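Local coordinates for protein N-acylglucosamine 2-epimerase (Marinomonas mediterranea, PDB 5X32) that isomerises D-mannose to D-fructose and back, and with lower efficiency also converts D-lyxose to D-xylulose, at residues A[117-120]-A[121-125]; A[143-146]-A[147-151]; A[359-362]-A[363-367]. All blocks are in the same frame, centred on the assembly; numbering follows the deposited sequence.

Interaction 1: residues A[117-120]-A[121-125]; sequences FVIL and AYSNA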
loop_
_atom_site.group_PDB
_atom_site.type_symbol
_atom_site.label_atom_id
_atom_site.label_comp_id
_atom_site.label_asym_id
_atom_site.label_seq_id
_atom_site.Cartn_x
_atom_site.Cartn_y
_atom_site.Cartn_z
ATOM N N PHE A 117 6.533 -3.120 5.523
ATOM C CA PHE A 117 5.329 -2.787 6.277
ATOM C C PHE A 117 5.579 -2.777 7.795
ATOM O O PHE A 117 4.876 -2.083 8.550
ATOM C CB PHE A 117 4.186 -3.722 5.907
ATOM C CG PHE A 117 3.368 -3.214 4.762
ATOM C CD1 PHE A 117 2.545 -2.119 4.929
ATOM C CD2 PHE A 117 3.426 -3.823 3.522
ATOM C CE1 PHE A 117 1.799 -1.626 3.873
ATOM C CE2 PHE A 117 2.680 -3.334 2.455
ATOM C CZ PHE A 117 1.858 -2.239 2.638
ATOM N N VAL A 118 6.601 -3.513 8.241
ATOM C CA VAL A 118 7.004 -3.483 9.639
ATOM C C VAL A 118 7.523 -2.077 9.985
ATOM O O VAL A 118 7.122 -1.486 11.005
ATOM C CB VAL A 118 8.081 -4.550 9.949
ATOM C CG1 VAL A 118 8.718 -4.300 11.322
ATOM C CG2 VAL A 118 7.463 -5.934 9.937
ATOM N N ILE A 119 8.367 -1.525 9.112
ATOM C CA ILE A 119 8.840 -0.149 9.262
ATOM C C ILE A 119 7.688 0.860 9.229
ATOM O O ILE A 119 7.635 1.778 10.051
ATOM C CB ILE A 119 9.869 0.208 8.167
ATOM C CG1 ILE A 119 11.212 -0.445 8.487
ATOM C CG2 ILE A 119 10.060 1.717 8.056
ATOM C CD1 ILE A 119 12.246 -0.266 7.424
ATOM N N LEU A 120 6.744 0.668 8.312
ATOM C CA LEU A 120 5.582 1.549 8.231
ATOM C C LEU A 120 4.807 1.565 9.546
ATOM O O LEU A 120 4.477 2.641 10.095
ATOM C CB LEU A 120 4.665 1.115 7.087
ATOM C CG LEU A 120 3.457 2.022 6.868
ATOM C CD1 LEU A 120 3.872 3.355 6.260
ATOM C CD2 LEU A 120 2.381 1.321 6.045
ATOM N N ALA A 121 4.547 0.364 10.062
ATOM C CA ALA A 121 3.839 0.218 11.331
ATOM C C ALA A 121 4.616 0.883 12.476
ATOM O O ALA A 121 4.021 1.587 13.295
ATOM C CB ALA A 121 3.585 -1.253 11.646
ATOM N N TYR A 122 5.936 0.698 12.527
ATOM C CA TYR A 122 6.713 1.350 13.595
ATOM C C TYR A 122 6.677 2.869 13.477
ATOM O O TYR A 122 6.575 3.538 14.510
ATOM C CB TYR A 122 8.173 0.853 13.631
ATOM C CG TYR A 122 8.285 -0.561 14.168
ATOM C CD1 TYR A 122 7.290 -1.080 14.979
ATOM C CD2 TYR A 122 9.350 -1.387 13.823
ATOM C CE1 TYR A 122 7.360 -2.366 15.460
ATOM C CE2 TYR A 122 9.430 -2.682 14.301
ATOM C CZ TYR A 122 8.428 -3.167 15.125
ATOM O OH TYR A 122 8.468 -4.454 15.613
ATOM N N SER A 123 6.721 3.409 12.248
ATOM C CA SER A 123 6.565 4.853 12.064
ATOM C C SER A 123 5.283 5.295 12.736
ATOM O O SER A 123 5.286 6.187 13.581
ATOM C CB SER A 123 6.507 5.251 10.587
ATOM O OG SER A 123 7.684 4.901 9.893
ATOM N N ASN A 124 4.192 4.612 12.421
ATOM C CA ASN A 124 2.920 5.035 12.985
ATOM C C ASN A 124 2.890 4.930 14.518
ATOM O O ASN A 124 2.340 5.814 15.217
ATOM C CB ASN A 124 1.791 4.241 12.342
ATOM C CG ASN A 124 1.399 4.822 11.001
ATOM O OD1 ASN A 124 0.548 5.710 10.928
ATOM N ND2 ASN A 124 2.060 4.365 9.931
ATOM N N ALA A 125 3.505 3.867 15.037
ATOM C CA ALA A 125 3.669 3.722 16.481
ATOM C C ALA A 125 4.348 4.963 17.048
ATOM O O ALA A 125 3.879 5.551 18.021
ATOM C CB ALA A 125 4.473 2.475 16.819
#
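Successive turns of helix 112-127, an inner helix of the (alpha/alpha)6 barrel of the N-acylglucosamine 2-epimerase family, set Val118 beside Tyr122 and Leu120 beside Asn124, while Ser123 bonds back to Ile119 O. The Phe117 side chain, at the start of this stretch, lies about 6 Å from that of His380, probably a catalytic proton donor/acceptor. Val118 and Tyr122 lie alongside each other: Val118 CG1, turned anti to its own nitrogen (chi1 167°), meets the ring of Tyr122 at CE2, 3.5 Å away, while Val118 O sits over a face of that ring. The valine suits its place because its methyl can lie against the ring carbons on a flank covered by neighbouring helices.

The two polar side chains turn back on the helix. Ser123 OG, swung beside its own nitrogen (chi1 -61°), donates to Ile119 O at 3.1 Å from above the carbonyl plane, and the same oxygen takes Ser123 N at 2.9 Å. Leu120 O is likewise held twice, by Asn124 N at 3.1 Å and by Asn124 ND2 at 3.0 Å, the oxygen lying close to the amide plane. Small or amide side chains can thus be buried here without losing their bonds, and Asn124 OD1 is taken by Gln64 NE2.

Helix 52-69 packs against Phe117 and Asn124, helix 173-190 against Ile119, Leu120 and Ser123, and helices 72-89 and 133-147 against Tyr122.

Interaction 2: residues A[143-146]-A[147-151]; sequences LLET and HFWEN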
loop_
_atom_site.group_PDB
_atom_site.type_symbol
_atom_site.label_atom_id
_atom_site.label_comp_id
_atom_site.label_asym_id
_atom_site.label_seq_id
_atom_site.Cartn_x
_atom_site.Cartn_y
_atom_site.Cartn_z
ATOM N N LEU A 143 18.449 -4.367 9.831
ATOM C CA LEU A 143 18.203 -5.743 9.442
ATOM C C LEU A 143 18.163 -5.814 7.926
ATOM O O LEU A 143 18.722 -6.728 7.314
ATOM C CB LEU A 143 16.899 -6.240 10.039
ATOM C CG LEU A 143 16.415 -7.596 9.534
ATOM C CD1 LEU A 143 17.362 -8.709 9.911
ATOM C CD2 LEU A 143 15.047 -7.888 10.116
ATOM N N LEU A 144 17.609 -4.767 7.325
ATOM C CA LEU A 144 17.390 -4.762 5.899
ATOM C C LEU A 144 18.725 -4.477 5.250
ATOM O O LEU A 144 19.142 -5.188 4.319
ATOM C CB LEU A 144 16.333 -3.705 5.573
ATOM C CG LEU A 144 14.884 -4.184 5.488
ATOM C CD1 LEU A 144 13.939 -3.030 5.682
ATOM C CD2 LEU A 144 14.649 -4.826 4.123
ATOM N N GLU A 145 19.454 -3.538 5.850
ATOM C CA GLU A 145 20.739 -3.126 5.302
ATOM C C GLU A 145 21.663 -4.324 5.239
ATOM O O GLU A 145 22.342 -4.567 4.233
ATOM C CB GLU A 145 21.356 -1.998 6.137
ATOM C CG GLU A 145 22.231 -1.043 5.329
ATOM C CD GLU A 145 21.471 -0.310 4.224
ATOM O OE1 GLU A 145 22.140 0.265 3.331
ATOM O OE2 GLU A 145 20.212 -0.291 4.244
ATOM N N THR A 146 21.657 -5.077 6.335
ATOM C CA THR A 146 22.515 -6.232 6.498
ATOM C C THR A 146 22.116 -7.348 5.551
ATOM O O THR A 146 22.974 -8.039 5.007
ATOM C CB THR A 146 22.471 -6.741 7.917
ATOM O OG1 THR A 146 22.994 -5.736 8.786
ATOM C CG2 THR A 146 23.282 -8.014 8.050
ATOM N N HIS A 147 20.818 -7.539 5.343
ATOM C CA HIS A 147 20.425 -8.750 4.634
ATOM C C HIS A 147 19.797 -8.528 3.255
ATOM O O HIS A 147 19.875 -9.408 2.403
ATOM C CB HIS A 147 19.478 -9.573 5.513
ATOM C CG HIS A 147 20.132 -10.188 6.715
ATOM N ND1 HIS A 147 19.898 -9.748 8.001
ATOM C CD2 HIS A 147 20.949 -11.262 6.833
ATOM C CE1 HIS A 147 20.583 -10.490 8.855
ATOM N NE2 HIS A 147 21.225 -11.419 8.171
ATOM N N PHE A 148 19.163 -7.379 3.025
ATOM C CA PHE A 148 18.401 -7.190 1.785
ATOM C C PHE A 148 18.994 -6.129 0.875
ATOM O O PHE A 148 18.828 -6.190 -0.345
ATOM C CB PHE A 148 16.940 -6.837 2.079
ATOM C CG PHE A 148 16.174 -7.954 2.687
ATOM C CD1 PHE A 148 15.426 -8.806 1.891
ATOM C CD2 PHE A 148 16.224 -8.181 4.062
ATOM C CE1 PHE A 148 14.726 -9.867 2.460
ATOM C CE2 PHE A 148 15.536 -9.232 4.635
ATOM C CZ PHE A 148 14.784 -10.077 3.840
ATOM N N TRP A 149 19.669 -5.151 1.467
ATOM C CA TRP A 149 20.175 -4.036 0.693
ATOM C C TRP A 149 21.213 -4.506 -0.311
ATOM O O TRP A 149 22.134 -5.227 0.027
ATOM C CB TRP A 149 20.763 -2.963 1.602
ATOM C CG TRP A 149 21.294 -1.807 0.831
ATOM C CD1 TRP A 149 22.557 -1.310 0.882
ATOM C CD2 TRP A 149 20.587 -1.008 -0.130
ATOM N NE1 TRP A 149 22.687 -0.248 0.024
ATOM C CE2 TRP A 149 21.491 -0.039 -0.611
ATOM C CE3 TRP A 149 19.277 -1.011 -0.625
ATOM C CZ2 TRP A 149 21.131 0.919 -1.565
ATOM C CZ3 TRP A 149 18.924 -0.057 -1.577
ATOM C CH2 TRP A 149 19.849 0.898 -2.027
ATOM N N GLU A 150 21.033 -4.124 -1.561
ATOM C CA GLU A 150 21.951 -4.546 -2.600
ATOM C C GLU A 150 22.601 -3.308 -3.209
ATOM O O GLU A 150 22.187 -2.822 -4.267
ATOM C CB GLU A 150 21.228 -5.368 -3.655
ATOM C CG GLU A 150 21.147 -6.831 -3.333
ATOM C CD GLU A 150 20.637 -7.650 -4.507
ATOM O OE1 GLU A 150 19.537 -7.348 -5.028
ATOM O OE2 GLU A 150 21.321 -8.622 -4.890
ATOM N N ASN A 151 23.623 -2.810 -2.519
ATOM C CA ASN A 151 24.244 -1.532 -2.834
ATOM C C ASN A 151 24.671 -1.331 -4.285
ATOM O O ASN A 151 24.629 -0.207 -4.782
ATOM C CB ASN A 151 25.448 -1.310 -1.927
ATOM C CG ASN A 151 25.857 0.151 -1.868
ATOM O OD1 ASN A 151 25.418 0.905 -0.993
ATOM N ND2 ASN A 151 26.707 0.560 -2.808
#
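A bend at the second torsion of Glu145 (chi2 61°) and an indole carried anti to the backbone nitrogen of Trp149 (chi1 180°) bring carboxylate and ring alongside each other where helix 133-147 runs into strand 149-150. Glu145 OE1 lies over a face of the indole, on its CG-CD1 side, with the carboxylate turned 24° from the ring plane. The indole N-H is used separately: Trp149 NE1 bonds to Asn151 OD1 near the ring plane, at 3.1 Å.

Carbonyls in the final turn of the helix accept from the residues that follow. Leu143 O receives His147 N at 3.0 Å and, more weakly, His147 ND1 at 3.3 Å; Leu144 O accepts Trp149 N at 2.9 Å. Thr146 CG2, the methyl of a beta-branched residue, covers the imidazole centrally in a CH-pi contact, 3.8 Å from the His147 centroid. Leu144 CD2 meets Phe148 CB at 3.7 Å on the buried side, facing helix 112-127.

Arg198 forms a salt bridge with Glu145 OE1 and a cation-pi contact with Trp149. An acid lying over an electron-rich indole face would probably be unfavourable by itself, so the shared guanidinium charge is likely to make the pairing tolerable.

Interaction 3: residues A[359-362]-A[363-367]; sequences ILDE and NNAQY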
loop_
_atom_site.group_PDB
_atom_site.type_symbol
_atom_site.label_atom_id
_atom_site.label_comp_id
_atom_site.label_asym_id
_atom_site.label_seq_id
_atom_site.Cartn_x
_atom_site.Cartn_y
_atom_site.Cartn_z
ATOM N N ILE A 359 -12.780 -7.025 -5.091
ATOM C CA ILE A 359 -12.600 -7.309 -6.498
ATOM C C ILE A 359 -13.894 -7.606 -7.240
ATOM O O ILE A 359 -14.710 -8.394 -6.787
ATOM C CB ILE A 359 -11.634 -8.491 -6.656
ATOM C CG1 ILE A 359 -11.454 -8.866 -8.129
ATOM C CG2 ILE A 359 -12.112 -9.663 -5.825
ATOM C CD1 ILE A 359 -10.620 -10.110 -8.343
ATOM N N LEU A 360 -14.061 -6.966 -8.397
ATOM C CA LEU A 360 -15.156 -7.266 -9.328
ATOM C C LEU A 360 -14.619 -7.830 -10.622
ATOM O O LEU A 360 -13.424 -7.688 -10.917
ATOM C CB LEU A 360 -15.977 -6.018 -9.618
ATOM C CG LEU A 360 -16.315 -5.214 -8.373
ATOM C CD1 LEU A 360 -16.939 -3.896 -8.721
ATOM C CD2 LEU A 360 -17.271 -6.042 -7.550
ATOM N N ASP A 361 -15.481 -8.498 -11.386
ATOM C CA ASP A 361 -15.096 -8.955 -12.733
ATOM C C ASP A 361 -15.268 -7.833 -13.779
ATOM O O ASP A 361 -15.692 -6.717 -13.437
ATOM C CB ASP A 361 -15.905 -10.202 -13.127
ATOM C CG ASP A 361 -17.419 -9.928 -13.278
ATOM O OD1 ASP A 361 -17.851 -8.747 -13.257
ATOM O OD2 ASP A 361 -18.182 -10.920 -13.399
ATOM N N GLU A 362 -14.967 -8.147 -15.045
ATOM C CA GLU A 362 -15.329 -7.309 -16.209
ATOM C C GLU A 362 -16.608 -6.509 -16.056
ATOM O O GLU A 362 -16.643 -5.318 -16.356
ATOM C CB GLU A 362 -15.463 -8.166 -17.462
ATOM C CG GLU A 362 -14.140 -8.526 -18.057
ATOM C CD GLU A 362 -14.228 -9.464 -19.246
ATOM O OE1 GLU A 362 -15.105 -10.356 -19.248
ATOM O OE2 GLU A 362 -13.409 -9.305 -20.184
ATOM N N ASN A 363 -17.650 -7.185 -15.584
ATOM C CA ASN A 363 -18.998 -6.647 -15.612
ATOM C C ASN A 363 -19.399 -6.013 -14.299
ATOM O O ASN A 363 -20.576 -5.756 -14.065
ATOM C CB ASN A 363 -19.964 -7.758 -15.991
ATOM C CG ASN A 363 -19.369 -8.701 -17.028
ATOM O OD1 ASN A 363 -19.175 -8.329 -18.197
ATOM N ND2 ASN A 363 -19.042 -9.919 -16.598
ATOM N N ASN A 364 -18.406 -5.794 -13.440
ATOM C CA ASN A 364 -18.595 -5.173 -12.134
ATOM C C ASN A 364 -19.388 -6.065 -11.173
ATOM O O ASN A 364 -19.995 -5.581 -10.208
ATOM C CB ASN A 364 -19.281 -3.809 -12.288
ATOM C CG ASN A 364 -18.622 -2.942 -13.370
ATOM O OD1 ASN A 364 -17.405 -2.995 -13.569
ATOM N ND2 ASN A 364 -19.429 -2.151 -14.079
ATOM N N ALA A 365 -19.331 -7.373 -11.403
ATOM C CA ALA A 365 -19.949 -8.334 -10.496
ATOM C C ALA A 365 -18.943 -8.820 -9.471
ATOM O O ALA A 365 -17.804 -9.110 -9.828
ATOM C CB ALA A 365 -20.490 -9.499 -11.268
ATOM N N GLN A 366 -19.351 -8.947 -8.212
ATOM C CA GLN A 366 -18.473 -9.533 -7.197
ATOM C C GLN A 366 -18.236 -10.996 -7.516
ATOM O O GLN A 366 -19.053 -11.640 -8.152
ATOM C CB GLN A 366 -19.054 -9.394 -5.789
ATOM C CG GLN A 366 -19.185 -7.961 -5.336
ATOM C CD GLN A 366 -19.813 -7.827 -3.968
ATOM O OE1 GLN A 366 -20.894 -7.251 -3.814
ATOM N NE2 GLN A 366 -19.119 -8.333 -2.952
ATOM N N TYR A 367 -17.089 -11.511 -7.115
ATOM C CA TYR A 367 -16.803 -12.921 -7.320
ATOM C C TYR A 367 -17.365 -13.750 -6.171
ATOM O O TYR A 367 -17.802 -14.889 -6.366
ATOM C CB TYR A 367 -15.301 -13.148 -7.449
ATOM C CG TYR A 367 -14.763 -12.937 -8.835
ATOM C CD1 TYR A 367 -14.934 -13.900 -9.817
ATOM C CD2 TYR A 367 -14.074 -11.775 -9.162
ATOM C CE1 TYR A 367 -14.433 -13.713 -11.092
ATOM C CE2 TYR A 367 -13.567 -11.578 -10.428
ATOM C CZ TYR A 367 -13.747 -12.548 -11.387
ATOM O OH TYR A 367 -13.243 -12.352 -12.644
#
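A tight reversal of the chain at the surface, just beyond strand 359-360, folds Asp361 back against Asn363, Asn364 and Ala365. That strand is outermost in its sheet, beside 304-310, and Leu360 is backbone-bonded to Lys309. Asp361 N bonds to Ala365 O at 2.9 Å, and Asp361 O receives Asn364 N, also at 2.9 Å.

The Asp361 side chain turns back over the bend to meet its backbone N-H groups. CG stands between the backbone nitrogen and the carbonyl carbon (chi1 65°), which brings OD1 within 2.7 Å of Ala365 N, a donor above the carboxylate plane. OD1 also takes a weak bond from Asn363 N at 2.8 Å. The pattern is a type I turn, Asp361 to Asn364, with a G1 beta bulge: Asn364 has the positive phi (68°) that asparagine accepts more readily than most residues. With an alanine in place of Asp361, the amides of Ala365 and Asn363 are likely to be left without their carboxylate acceptor and the turn freer to open.

Leu360 CD2 meets Gln366 CG at 3.5 Å, the aliphatic part of a glutamine whose NE2 reaches Asp40. Ile359 CD1 approaches CE2 of Tyr367, whose OH bonds to Asp308, at 3.9 Å.

How the interactions relate
Along the chain the three contacts follow in series, neither nesting nor crossing. Interaction 1 joins successive helical turns within 112-127, on the inner side of the barrel, and closes no loop. Helix 133-147 comes next, and interaction 2 marks the exit from it as the chain enters strand 149-150. These two touch: Ile119 CD1 packs on Leu144 CD1 at 3.7 Å, joining consecutive inner and outer helices. Only interaction 3, much later, closes a tight turn; it returns the chain beside strand 359-360, at the edge of the small sheet with 304-310. It lies across the chain's centre from both others, its nearest atoms about 17 Å from interaction 1 and about 28 Å from interaction 2.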